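Local coordinates for ribosomal RNA processing protein 6 (Trypanosoma brucei brucei, PDB 4NLC), which probably acts as a 3'-5' exoribonuclease of the RRP6/exosome component 10 family, trimming RNA from its 3' end, with this chain holding the catalytic core, at residues Val77-Leu87 with Arg129-Pro137; Phe139-Gly150 with Leu164-Ser173. The protein carries 1 engineered substitution. All blocks are in the same frame, centred on the assembly; numbering follows the deposited sequence.

In the fold
From the N terminus, contact 1 comes first: helix 77-87 is met again by 129-137 after strands 92-100, 108-115 and 120-123, so it closes a loop of 41 residues that is rich in strand and has no helix. Contact 2 opens only after contact 1 has closed; it brackets helix 152-162 between 139-150 and 164-173. The two are therefore in series, neither nested nor crossed. They are joined through helix 136-140, which both use, and they touch directly where L164 CD2 lies 3.6 Å from A136 N. Contact 1 ties two helical elements beside the six-stranded sheet, and contact 2 adds the edge strand 169-171 to it.

Contact 1 (Val77-Leu87 with Arg129-Pro137); sequences VEDLEALVAVL and RANMYLMAP
This is a largely apolar contact of helix 77-87 with the 3-10 segment 129-135, formed where V77, L80, E81, V84 and L87 meet N131, M132, L134 and M135; it packs two helical elements over one face of the mixed sheet of the RNase H-like, DEDD-family exonuclease domain. The contacting positions follow the helix repeat, and no polar bond links the segments; 453 Å² is buried in all. L80 is central. Its chi1 (-179°) sends CG toward 129-135, and chi2 (57°) turns the two methyls to different partners: CD2 rests 3.4 Å from N131 O and also meets the sulfur of M132, while CD1 lies 4.0 Å from M135 SD. The L80 and M135 side chains cross at about a right angle. M135 is bent at both chi2 and chi3, and its chain is shared along its length: CG is near L80 CD1 and V84 CG2, and the terminal CE reaches L87 CD1 at 3.8 Å. V84 sets both of its methyls close to the carbonyl oxygen of L134, CG1 at 3.5 Å, so here a side chain packs on backbone. At the more exposed end, L134 CD1 rests against V77 CG1 and E81 CG together, each 3.8 Å away. E81 contributes its aliphatic part as well as its carboxylate end, since OE2 also comes near that methyl. V77 CG2 meets the amide of N131, 3.4 Å from OD1. Beneath the contact lies the mixed sheet: L80 and M132 both touch V123 of strand 120-123, and M132 and M135 both reach M112 of strand 108-115. L87 packs on I114 of strand 108-115, and V84 and L87 both lean on V138 of helix 136-140.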
loop_
_atom_site.group_PDB
_atom_site.type_symbol
_atom_site.label_atom_id
_atom_site.label_comp_id
_atom_site.label_asym_id
_atom_site.label_seq_id
_atom_site.Cartn_x
_atom_site.Cartn_y
_atom_site.Cartn_z
ATOM N N VAL A 77 -3.783 -20.100 -8.891
ATOM C CA VAL A 77 -3.545 -19.496 -10.216
ATOM C C VAL A 77 -4.783 -19.644 -11.093
ATOM O O VAL A 77 -5.205 -18.660 -11.676
ATOM C CB VAL A 77 -2.292 -20.042 -10.967
ATOM C CG1 VAL A 77 -1.992 -19.220 -12.233
ATOM C CG2 VAL A 77 -1.074 -20.070 -10.073
ATOM N N GLU A 78 -5.338 -20.872 -11.195
ATOM C CA GLU A 78 -6.526 -21.242 -12.002
ATOM C C GLU A 78 -7.735 -20.417 -11.572
ATOM O O GLU A 78 -8.488 -19.964 -12.425
ATOM C CB GLU A 78 -6.887 -22.749 -11.866
ATOM C CG GLU A 78 -5.727 -23.687 -11.590
ATOM C CD GLU A 78 -5.308 -23.798 -10.135
ATOM O OE1 GLU A 78 -4.159 -23.406 -9.834
ATOM O OE2 GLU A 78 -6.095 -24.320 -9.310
ATOM N N ASP A 79 -7.922 -20.224 -10.262
ATOM C CA ASP A 79 -9.024 -19.410 -9.733
ATOM C C ASP A 79 -8.830 -17.927 -10.011
ATOM O O ASP A 79 -9.812 -17.222 -10.217
ATOM C CB ASP A 79 -9.282 -19.703 -8.261
ATOM C CG ASP A 79 -9.960 -21.055 -8.094
ATOM O OD1 ASP A 79 -10.805 -21.413 -8.957
ATOM O OD2 ASP A 79 -9.605 -21.781 -7.144
ATOM N N LEU A 80 -7.571 -17.478 -10.076
ATOM C CA LEU A 80 -7.213 -16.101 -10.416
ATOM C C LEU A 80 -7.517 -15.832 -11.899
ATOM O O LEU A 80 -8.075 -14.780 -12.231
ATOM C CB LEU A 80 -5.732 -15.817 -10.081
ATOM C CG LEU A 80 -5.220 -14.405 -10.361
ATOM C CD1 LEU A 80 -6.051 -13.350 -9.604
ATOM C CD2 LEU A 80 -3.729 -14.283 -10.022
ATOM N N GLU A 81 -7.153 -16.782 -12.776
ATOM C CA GLU A 81 -7.399 -16.706 -14.217
ATOM C C GLU A 81 -8.896 -16.713 -14.495
ATOM O O GLU A 81 -9.348 -15.922 -15.318
ATOM C CB GLU A 81 -6.727 -17.884 -14.954
ATOM C CG GLU A 81 -5.215 -17.797 -14.911
ATOM C CD GLU A 81 -4.485 -18.964 -15.534
ATOM O OE1 GLU A 81 -4.804 -20.125 -15.192
ATOM O OE2 GLU A 81 -3.563 -18.711 -16.338
ATOM N N ALA A 82 -9.666 -17.609 -13.811
ATOM C CA ALA A 82 -11.121 -17.668 -13.957
ATOM C C ALA A 82 -11.718 -16.300 -13.561
ATOM O O ALA A 82 -12.611 -15.793 -14.247
ATOM C CB ALA A 82 -11.717 -18.779 -13.083
ATOM N N LEU A 83 -11.191 -15.695 -12.485
ATOM C CA LEU A 83 -11.644 -14.380 -12.010
ATOM C C LEU A 83 -11.343 -13.266 -13.065
ATOM O O LEU A 83 -12.215 -12.469 -13.371
ATOM C CB LEU A 83 -11.014 -14.050 -10.643
ATOM C CG LEU A 83 -11.009 -12.560 -10.239
ATOM C CD1 LEU A 83 -12.441 -12.014 -10.036
ATOM C CD2 LEU A 83 -10.174 -12.335 -9.028
ATOM N N VAL A 84 -10.142 -13.267 -13.641
ATOM C CA VAL A 84 -9.713 -12.313 -14.664
ATOM C C VAL A 84 -10.697 -12.342 -15.876
ATOM O O VAL A 84 -11.041 -11.281 -16.386
ATOM C CB VAL A 84 -8.206 -12.514 -15.034
ATOM C CG1 VAL A 84 -7.819 -11.815 -16.344
ATOM C CG2 VAL A 84 -7.313 -12.039 -13.889
ATOM N N ALA A 85 -11.193 -13.521 -16.270
ATOM C CA ALA A 85 -12.135 -13.623 -17.406
ATOM C C ALA A 85 -13.514 -13.094 -17.041
ATOM O O ALA A 85 -14.175 -12.517 -17.896
ATOM C CB ALA A 85 -12.215 -15.049 -17.941
ATOM N N VAL A 86 -13.939 -13.265 -15.777
ATOM C CA VAL A 86 -15.214 -12.725 -15.287
ATOM C C VAL A 86 -15.112 -11.168 -15.358
ATOM O O VAL A 86 -15.982 -10.521 -15.933
ATOM C CB VAL A 86 -15.538 -13.209 -13.834
ATOM C CG1 VAL A 86 -16.562 -12.306 -13.152
ATOM C CG2 VAL A 86 -16.007 -14.661 -13.823
ATOM N N LEU A 87 -14.024 -10.602 -14.813
ATOM C CA LEU A 87 -13.793 -9.170 -14.797
ATOM C C LEU A 87 -13.768 -8.532 -16.190
ATOM O O LEU A 87 -14.181 -7.373 -16.331
ATOM C CB LEU A 87 -12.528 -8.838 -14.019
ATOM C CG LEU A 87 -12.435 -9.261 -12.542
ATOM C CD1 LEU A 87 -11.169 -8.730 -11.942
ATOM C CD2 LEU A 87 -13.659 -8.814 -11.709
ATOM N N ARG A 129 0.981 -14.199 -5.205
ATOM C CA ARG A 129 1.880 -13.058 -5.411
ATOM C C ARG A 129 2.578 -13.098 -6.754
ATOM O O ARG A 129 2.528 -12.112 -7.489
ATOM C CB ARG A 129 2.930 -12.955 -4.289
ATOM C CG ARG A 129 3.843 -11.726 -4.413
ATOM C CD ARG A 129 4.856 -11.727 -3.286
ATOM N NE ARG A 129 5.974 -10.810 -3.510
ATOM C CZ ARG A 129 5.942 -9.512 -3.219
ATOM N NH1 ARG A 129 4.848 -8.967 -2.692
ATOM N NH2 ARG A 129 7.001 -8.751 -3.446
ATOM N N ALA A 130 3.207 -14.248 -7.075
ATOM C CA ALA A 130 3.981 -14.480 -8.297
ATOM C C ALA A 130 3.129 -14.477 -9.573
ATOM O O ALA A 130 3.679 -14.345 -10.662
ATOM C CB ALA A 130 4.723 -15.808 -8.189
ATOM N N ASN A 131 1.794 -14.615 -9.437
ATOM C CA ASN A 131 0.865 -14.723 -10.565
ATOM C C ASN A 131 -0.035 -13.519 -10.775
ATOM O O ASN A 131 -0.875 -13.540 -11.681
ATOM C CB ASN A 131 -0.008 -15.984 -10.355
ATOM C CG ASN A 131 0.794 -17.162 -9.849
ATOM O OD1 ASN A 131 0.757 -17.524 -8.668
ATOM N ND2 ASN A 131 1.622 -17.704 -10.703
ATOM N N MET A 132 0.097 -12.488 -9.936
ATOM C CA MET A 132 -0.781 -11.313 -10.001
ATOM C C MET A 132 -0.686 -10.542 -11.336
ATOM O O MET A 132 -1.647 -9.878 -11.721
ATOM C CB MET A 132 -0.563 -10.393 -8.798
ATOM C CG MET A 132 -1.098 -10.959 -7.492
ATOM S SD MET A 132 -2.878 -11.247 -7.505
ATOM C CE MET A 132 -3.467 -9.561 -7.320
ATOM N N TYR A 133 0.430 -10.723 -12.079
ATOM C CA TYR A 133 0.654 -10.109 -13.393
ATOM C C TYR A 133 -0.465 -10.485 -14.385
ATOM O O TYR A 133 -0.729 -9.736 -15.332
ATOM C CB TYR A 133 2.039 -10.487 -13.943
ATOM C CG TYR A 133 2.186 -11.948 -14.332
ATOM C CD1 TYR A 133 1.852 -12.385 -15.605
ATOM C CD2 TYR A 133 2.730 -12.873 -13.450
ATOM C CE1 TYR A 133 2.028 -13.714 -15.986
ATOM C CE2 TYR A 133 2.918 -14.206 -13.821
ATOM C CZ TYR A 133 2.535 -14.628 -15.083
ATOM O OH TYR A 133 2.689 -15.938 -15.468
ATOM N N LEU A 134 -1.131 -11.636 -14.136
ATOM C CA LEU A 134 -2.262 -12.139 -14.945
ATOM C C LEU A 134 -3.478 -11.221 -14.929
ATOM O O LEU A 134 -4.369 -11.378 -15.749
ATOM C CB LEU A 134 -2.662 -13.583 -14.559
ATOM C CG LEU A 134 -1.597 -14.663 -14.850
ATOM C CD1 LEU A 134 -1.973 -15.975 -14.207
ATOM C CD2 LEU A 134 -1.350 -14.842 -16.340
ATOM N N MET A 135 -3.498 -10.258 -14.017
ATOM C CA MET A 135 -4.565 -9.274 -13.882
ATOM C C MET A 135 -4.328 -8.074 -14.811
ATOM O O MET A 135 -5.239 -7.274 -14.971
ATOM C CB MET A 135 -4.674 -8.787 -12.418
ATOM C CG MET A 135 -4.883 -9.917 -11.422
ATOM S SD MET A 135 -5.893 -9.401 -10.040
ATOM C CE MET A 135 -7.529 -9.193 -10.919
ATOM N N ALA A 136 -3.125 -7.950 -15.414
ATOM C CA ALA A 136 -2.787 -6.858 -16.348
ATOM C C ALA A 136 -3.826 -6.654 -17.499
ATOM O O ALA A 136 -4.116 -5.503 -17.802
ATOM C CB ALA A 136 -1.373 -7.019 -16.909
ATOM N N PRO A 137 -4.496 -7.672 -18.091
ATOM C CA PRO A 137 -5.521 -7.350 -19.119
ATOM C C PRO A 137 -6.712 -6.556 -18.541
ATOM O O PRO A 137 -7.241 -5.687 -19.216
ATOM C CB PRO A 137 -5.958 -8.732 -19.617
ATOM C CG PRO A 137 -4.821 -9.640 -19.294
ATOM C CD PRO A 137 -4.329 -9.139 -17.972
#

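Contact 2 (Phe139-Gly150 with Leu164-Ser173); sequences FLQPNIVKVFHG and LYIVNLFDTS
K146 reaches across to V167 at the base of a parallel strand pair, 145-148 with 169-171, from a right-handed beta-alpha-beta unit built around helix 152-162. Backbone bonds F170 N to K146 O and F148 N to F170 O, with the pairs K146-L169, V147-F170 and F148-D171, set the register; the strand axes run at 28°. The K146 chain is bent at chi2 and chi3, which folds its ammonium back to the carbonyls of V167 and I144, each 2.8 Å from NZ; V138 O is a further acceptor. The I166 and K146 side chains run past each other in opposite directions, I166 CG2 3.7 Å from K146 CB; on the face of K146, F148 and L169, the F148 ring takes L169 CD1 at 3.4 Å from its CD1. N168 ND2 uses an in-plane lone pair of P142 O, at 2.8 Å. T172 OG1, held between its backbone N and carbonyl carbon (chi1 46°), pairs with H149 ND1 at 2.8 Å, while H149 NE2 is bonded to H183 O and S173 CB lies over one face of the imidazole. D171 N-caps helix 172-178: its OD1 accepts from S173 N and, from above the carboxylate plane, from G150 N at 2.8 Å. Buried carbonyls gather round one ammonium, probably helping keep it protonated, while D171 OD1 ties G150, just past strand 145-148, to the start of that helix.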
loop_
_atom_site.group_PDB
_atom_site.type_symbol
_atom_site.label_atom_id
_atom_site.label_comp_id
_atom_site.label_asym_id
_atom_site.label_seq_id
_atom_site.Cartn_x
_atom_site.Cartn_y
_atom_site.Cartn_z
ATOM N N PHE A 139 -6.615 -4.550 -15.519
ATOM C CA PHE A 139 -6.156 -3.229 -15.103
ATOM C C PHE A 139 -5.785 -2.292 -16.266
ATOM O O PHE A 139 -5.970 -1.086 -16.132
ATOM C CB PHE A 139 -5.019 -3.312 -14.075
ATOM C CG PHE A 139 -5.452 -3.775 -12.705
ATOM C CD1 PHE A 139 -6.175 -2.939 -11.865
ATOM C CD2 PHE A 139 -5.123 -5.042 -12.247
ATOM C CE1 PHE A 139 -6.589 -3.376 -10.592
ATOM C CE2 PHE A 139 -5.535 -5.473 -10.972
ATOM C CZ PHE A 139 -6.250 -4.626 -10.148
ATOM N N LEU A 140 -5.289 -2.843 -17.390
ATOM C CA LEU A 140 -4.889 -2.110 -18.599
ATOM C C LEU A 140 -6.031 -1.849 -19.566
ATOM O O LEU A 140 -5.859 -1.036 -20.470
ATOM C CB LEU A 140 -3.727 -2.820 -19.343
ATOM C CG LEU A 140 -2.363 -2.908 -18.609
ATOM C CD1 LEU A 140 -1.316 -3.631 -19.485
ATOM C CD2 LEU A 140 -1.844 -1.530 -18.224
ATOM N N GLN A 141 -7.182 -2.542 -19.403
ATOM C CA GLN A 141 -8.345 -2.439 -20.291
ATOM C C GLN A 141 -9.001 -1.068 -20.160
ATOM O O GLN A 141 -9.607 -0.795 -19.129
ATOM C CB GLN A 141 -9.321 -3.610 -20.027
ATOM C CG GLN A 141 -10.578 -3.748 -20.911
ATOM C CD GLN A 141 -10.443 -3.514 -22.381
ATOM O OE1 GLN A 141 -10.000 -4.368 -23.146
ATOM N NE2 GLN A 141 -10.954 -2.398 -22.819
ATOM N N PRO A 142 -8.899 -0.199 -21.201
ATOM C CA PRO A 142 -9.514 1.127 -21.111
ATOM C C PRO A 142 -11.040 1.146 -21.020
ATOM O O PRO A 142 -11.599 2.135 -20.570
ATOM C CB PRO A 142 -9.020 1.832 -22.382
ATOM C CG PRO A 142 -8.713 0.753 -23.325
ATOM C CD PRO A 142 -8.237 -0.399 -22.511
ATOM N N ASN A 143 -11.721 0.084 -21.475
ATOM C CA ASN A 143 -13.190 0.070 -21.438
ATOM C C ASN A 143 -13.741 -0.407 -20.097
ATOM O O ASN A 143 -14.948 -0.485 -19.920
ATOM C CB ASN A 143 -13.766 -0.720 -22.609
ATOM C CG ASN A 143 -15.226 -0.423 -22.859
ATOM O OD1 ASN A 143 -15.640 0.738 -22.985
ATOM N ND2 ASN A 143 -16.050 -1.466 -22.872
ATOM N N ILE A 144 -12.861 -0.728 -19.159
ATOM C CA ILE A 144 -13.270 -1.162 -17.832
ATOM C C ILE A 144 -12.821 -0.097 -16.893
ATOM O O ILE A 144 -11.613 0.150 -16.794
ATOM C CB ILE A 144 -12.706 -2.567 -17.406
ATOM C CG1 ILE A 144 -13.080 -3.673 -18.439
ATOM C CG2 ILE A 144 -13.149 -2.943 -15.949
ATOM C CD1 ILE A 144 -12.504 -5.076 -18.176
ATOM N N VAL A 145 -13.776 0.542 -16.188
ATOM C CA VAL A 145 -13.401 1.537 -15.167
ATOM C C VAL A 145 -13.046 0.788 -13.872
ATOM O O VAL A 145 -13.825 -0.067 -13.421
ATOM C CB VAL A 145 -14.493 2.621 -14.953
ATOM C CG1 VAL A 145 -14.193 3.486 -13.716
ATOM C CG2 VAL A 145 -14.625 3.499 -16.186
ATOM N N LYS A 146 -11.875 1.107 -13.273
ATOM C CA LYS A 146 -11.461 0.537 -11.981
ATOM C C LYS A 146 -11.709 1.610 -10.938
ATOM O O LYS A 146 -11.043 2.643 -10.927
ATOM C CB LYS A 146 -9.979 0.136 -11.970
ATOM C CG LYS A 146 -9.634 -1.254 -12.569
ATOM C CD LYS A 146 -9.881 -1.397 -14.071
ATOM C CE LYS A 146 -8.983 -0.497 -14.900
ATOM N NZ LYS A 146 -9.053 -0.798 -16.358
ATOM N N VAL A 147 -12.705 1.385 -10.104
ATOM C CA VAL A 147 -13.106 2.280 -9.027
ATOM C C VAL A 147 -12.341 1.915 -7.726
ATOM O O VAL A 147 -12.450 0.796 -7.211
ATOM C CB VAL A 147 -14.648 2.235 -8.794
ATOM C CG1 VAL A 147 -15.092 3.272 -7.751
ATOM C CG2 VAL A 147 -15.420 2.412 -10.092
ATOM N N PHE A 148 -11.608 2.872 -7.183
ATOM C CA PHE A 148 -10.941 2.707 -5.892
ATOM C C PHE A 148 -11.396 3.858 -5.011
ATOM O O PHE A 148 -11.755 4.909 -5.533
ATOM C CB PHE A 148 -9.421 2.821 -6.072
ATOM C CG PHE A 148 -8.669 1.633 -6.611
ATOM C CD1 PHE A 148 -8.703 1.324 -7.971
ATOM C CD2 PHE A 148 -7.849 0.877 -5.782
ATOM C CE1 PHE A 148 -7.913 0.277 -8.497
ATOM C CE2 PHE A 148 -7.063 -0.163 -6.302
ATOM C CZ PHE A 148 -7.086 -0.440 -7.662
ATOM N N HIS A 149 -11.292 3.715 -3.698
ATOM C CA HIS A 149 -11.612 4.822 -2.792
ATOM C C HIS A 149 -10.326 5.271 -2.067
ATOM O O HIS A 149 -9.883 4.598 -1.149
ATOM C CB HIS A 149 -12.711 4.439 -1.786
ATOM C CG HIS A 149 -13.235 5.632 -1.050
ATOM N ND1 HIS A 149 -14.390 6.267 -1.445
ATOM C CD2 HIS A 149 -12.692 6.316 -0.018
ATOM C CE1 HIS A 149 -14.529 7.297 -0.630
ATOM N NE2 HIS A 149 -13.530 7.367 0.241
ATOM N N GLY A 150 -9.743 6.391 -2.496
ATOM C CA GLY A 150 -8.512 6.898 -1.905
ATOM C C GLY A 150 -7.370 5.983 -2.269
ATOM O O GLY A 150 -6.876 5.225 -1.416
ATOM N N LEU A 164 1.590 -3.972 -11.583
ATOM C CA LEU A 164 0.232 -3.643 -12.034
ATOM C C LEU A 164 -0.017 -2.130 -12.089
ATOM O O LEU A 164 0.355 -1.390 -11.173
ATOM C CB LEU A 164 -0.861 -4.382 -11.215
ATOM C CG LEU A 164 -0.911 -5.905 -11.393
ATOM C CD1 LEU A 164 -1.896 -6.562 -10.425
ATOM C CD2 LEU A 164 -1.275 -6.272 -12.804
ATOM N N TYR A 165 -0.658 -1.685 -13.190
ATOM C CA TYR A 165 -0.949 -0.298 -13.536
ATOM C C TYR A 165 -2.400 -0.129 -14.011
ATOM O O TYR A 165 -2.919 -0.961 -14.773
ATOM C CB TYR A 165 0.027 0.180 -14.621
ATOM C CG TYR A 165 1.479 0.065 -14.209
ATOM C CD1 TYR A 165 2.198 -1.114 -14.426
ATOM C CD2 TYR A 165 2.137 1.129 -13.603
ATOM C CE1 TYR A 165 3.530 -1.230 -14.038
ATOM C CE2 TYR A 165 3.481 1.040 -13.250
ATOM C CZ TYR A 165 4.160 -0.156 -13.430
ATOM O OH TYR A 165 5.474 -0.243 -13.061
ATOM N N ILE A 166 -3.034 0.983 -13.569
ATOM C CA ILE A 166 -4.444 1.261 -13.804
ATOM C C ILE A 166 -4.703 2.237 -14.957
ATOM O O ILE A 166 -4.343 3.406 -14.891
ATOM C CB ILE A 166 -5.147 1.712 -12.492
ATOM C CG1 ILE A 166 -4.676 0.878 -11.281
ATOM C CG2 ILE A 166 -6.660 1.598 -12.646
ATOM C CD1 ILE A 166 -4.644 1.681 -9.916
ATOM N N VAL A 167 -5.343 1.729 -16.010
ATOM C CA VAL A 167 -5.782 2.496 -17.161
ATOM C C VAL A 167 -7.279 2.743 -16.871
ATOM O O VAL A 167 -8.051 1.800 -16.722
ATOM C CB VAL A 167 -5.538 1.735 -18.498
ATOM C CG1 VAL A 167 -6.211 2.442 -19.674
ATOM C CG2 VAL A 167 -4.042 1.557 -18.768
ATOM N N ASN A 168 -7.650 4.006 -16.723
ATOM C CA ASN A 168 -8.996 4.471 -16.390
ATOM C C ASN A 168 -9.390 4.160 -14.942
ATOM O O ASN A 168 -10.371 3.463 -14.640
ATOM C CB ASN A 168 -10.056 4.041 -17.392
ATOM C CG ASN A 168 -10.125 5.008 -18.542
ATOM O OD1 ASN A 168 -9.832 6.211 -18.410
ATOM N ND2 ASN A 168 -10.493 4.512 -19.696
ATOM N N LEU A 169 -8.611 4.761 -14.055
ATOM C CA LEU A 169 -8.855 4.753 -12.646
ATOM C C LEU A 169 -9.917 5.812 -12.373
ATOM O O LEU A 169 -9.912 6.884 -12.995
ATOM C CB LEU A 169 -7.549 5.144 -11.879
ATOM C CG LEU A 169 -7.680 5.447 -10.358
ATOM C CD1 LEU A 169 -7.978 4.196 -9.576
ATOM C CD2 LEU A 169 -6.420 6.102 -9.812
ATOM N N PHE A 170 -10.839 5.494 -11.462
ATOM C CA PHE A 170 -11.780 6.470 -10.926
ATOM C C PHE A 170 -11.656 6.380 -9.406
ATOM O O PHE A 170 -11.856 5.314 -8.831
ATOM C CB PHE A 170 -13.229 6.311 -11.416
ATOM C CG PHE A 170 -14.101 7.478 -10.990
ATOM C CD1 PHE A 170 -14.715 7.494 -9.740
ATOM C CD2 PHE A 170 -14.306 8.566 -11.839
ATOM C CE1 PHE A 170 -15.539 8.560 -9.362
ATOM C CE2 PHE A 170 -15.137 9.622 -11.462
ATOM C CZ PHE A 170 -15.730 9.622 -10.216
ATOM N N ASP A 171 -11.276 7.491 -8.772
ATOM C CA ASP A 171 -11.087 7.542 -7.329
ATOM C C ASP A 171 -12.270 8.277 -6.688
ATOM O O ASP A 171 -12.428 9.484 -6.883
ATOM C CB ASP A 171 -9.735 8.196 -6.993
ATOM C CG ASP A 171 -9.321 8.099 -5.525
ATOM O OD1 ASP A 171 -10.210 8.181 -4.639
ATOM O OD2 ASP A 171 -8.115 8.037 -5.260
ATOM N N THR A 172 -13.102 7.537 -5.939
ATOM C CA THR A 172 -14.309 8.071 -5.299
ATOM C C THR A 172 -13.989 9.078 -4.162
ATOM O O THR A 172 -14.834 9.916 -3.833
ATOM C CB THR A 172 -15.262 6.944 -4.848
ATOM O OG1 THR A 172 -14.525 5.937 -4.174
ATOM C CG2 THR A 172 -16.014 6.329 -6.002
ATOM N N SER A 173 -12.775 9.014 -3.595
ATOM C CA SER A 173 -12.368 9.956 -2.569
ATOM C C SER A 173 -12.070 11.314 -3.249
ATOM O O SER A 173 -12.474 12.350 -2.727
ATOM C CB SER A 173 -11.168 9.421 -1.793
ATOM O OG SER A 173 -10.726 10.374 -0.842
#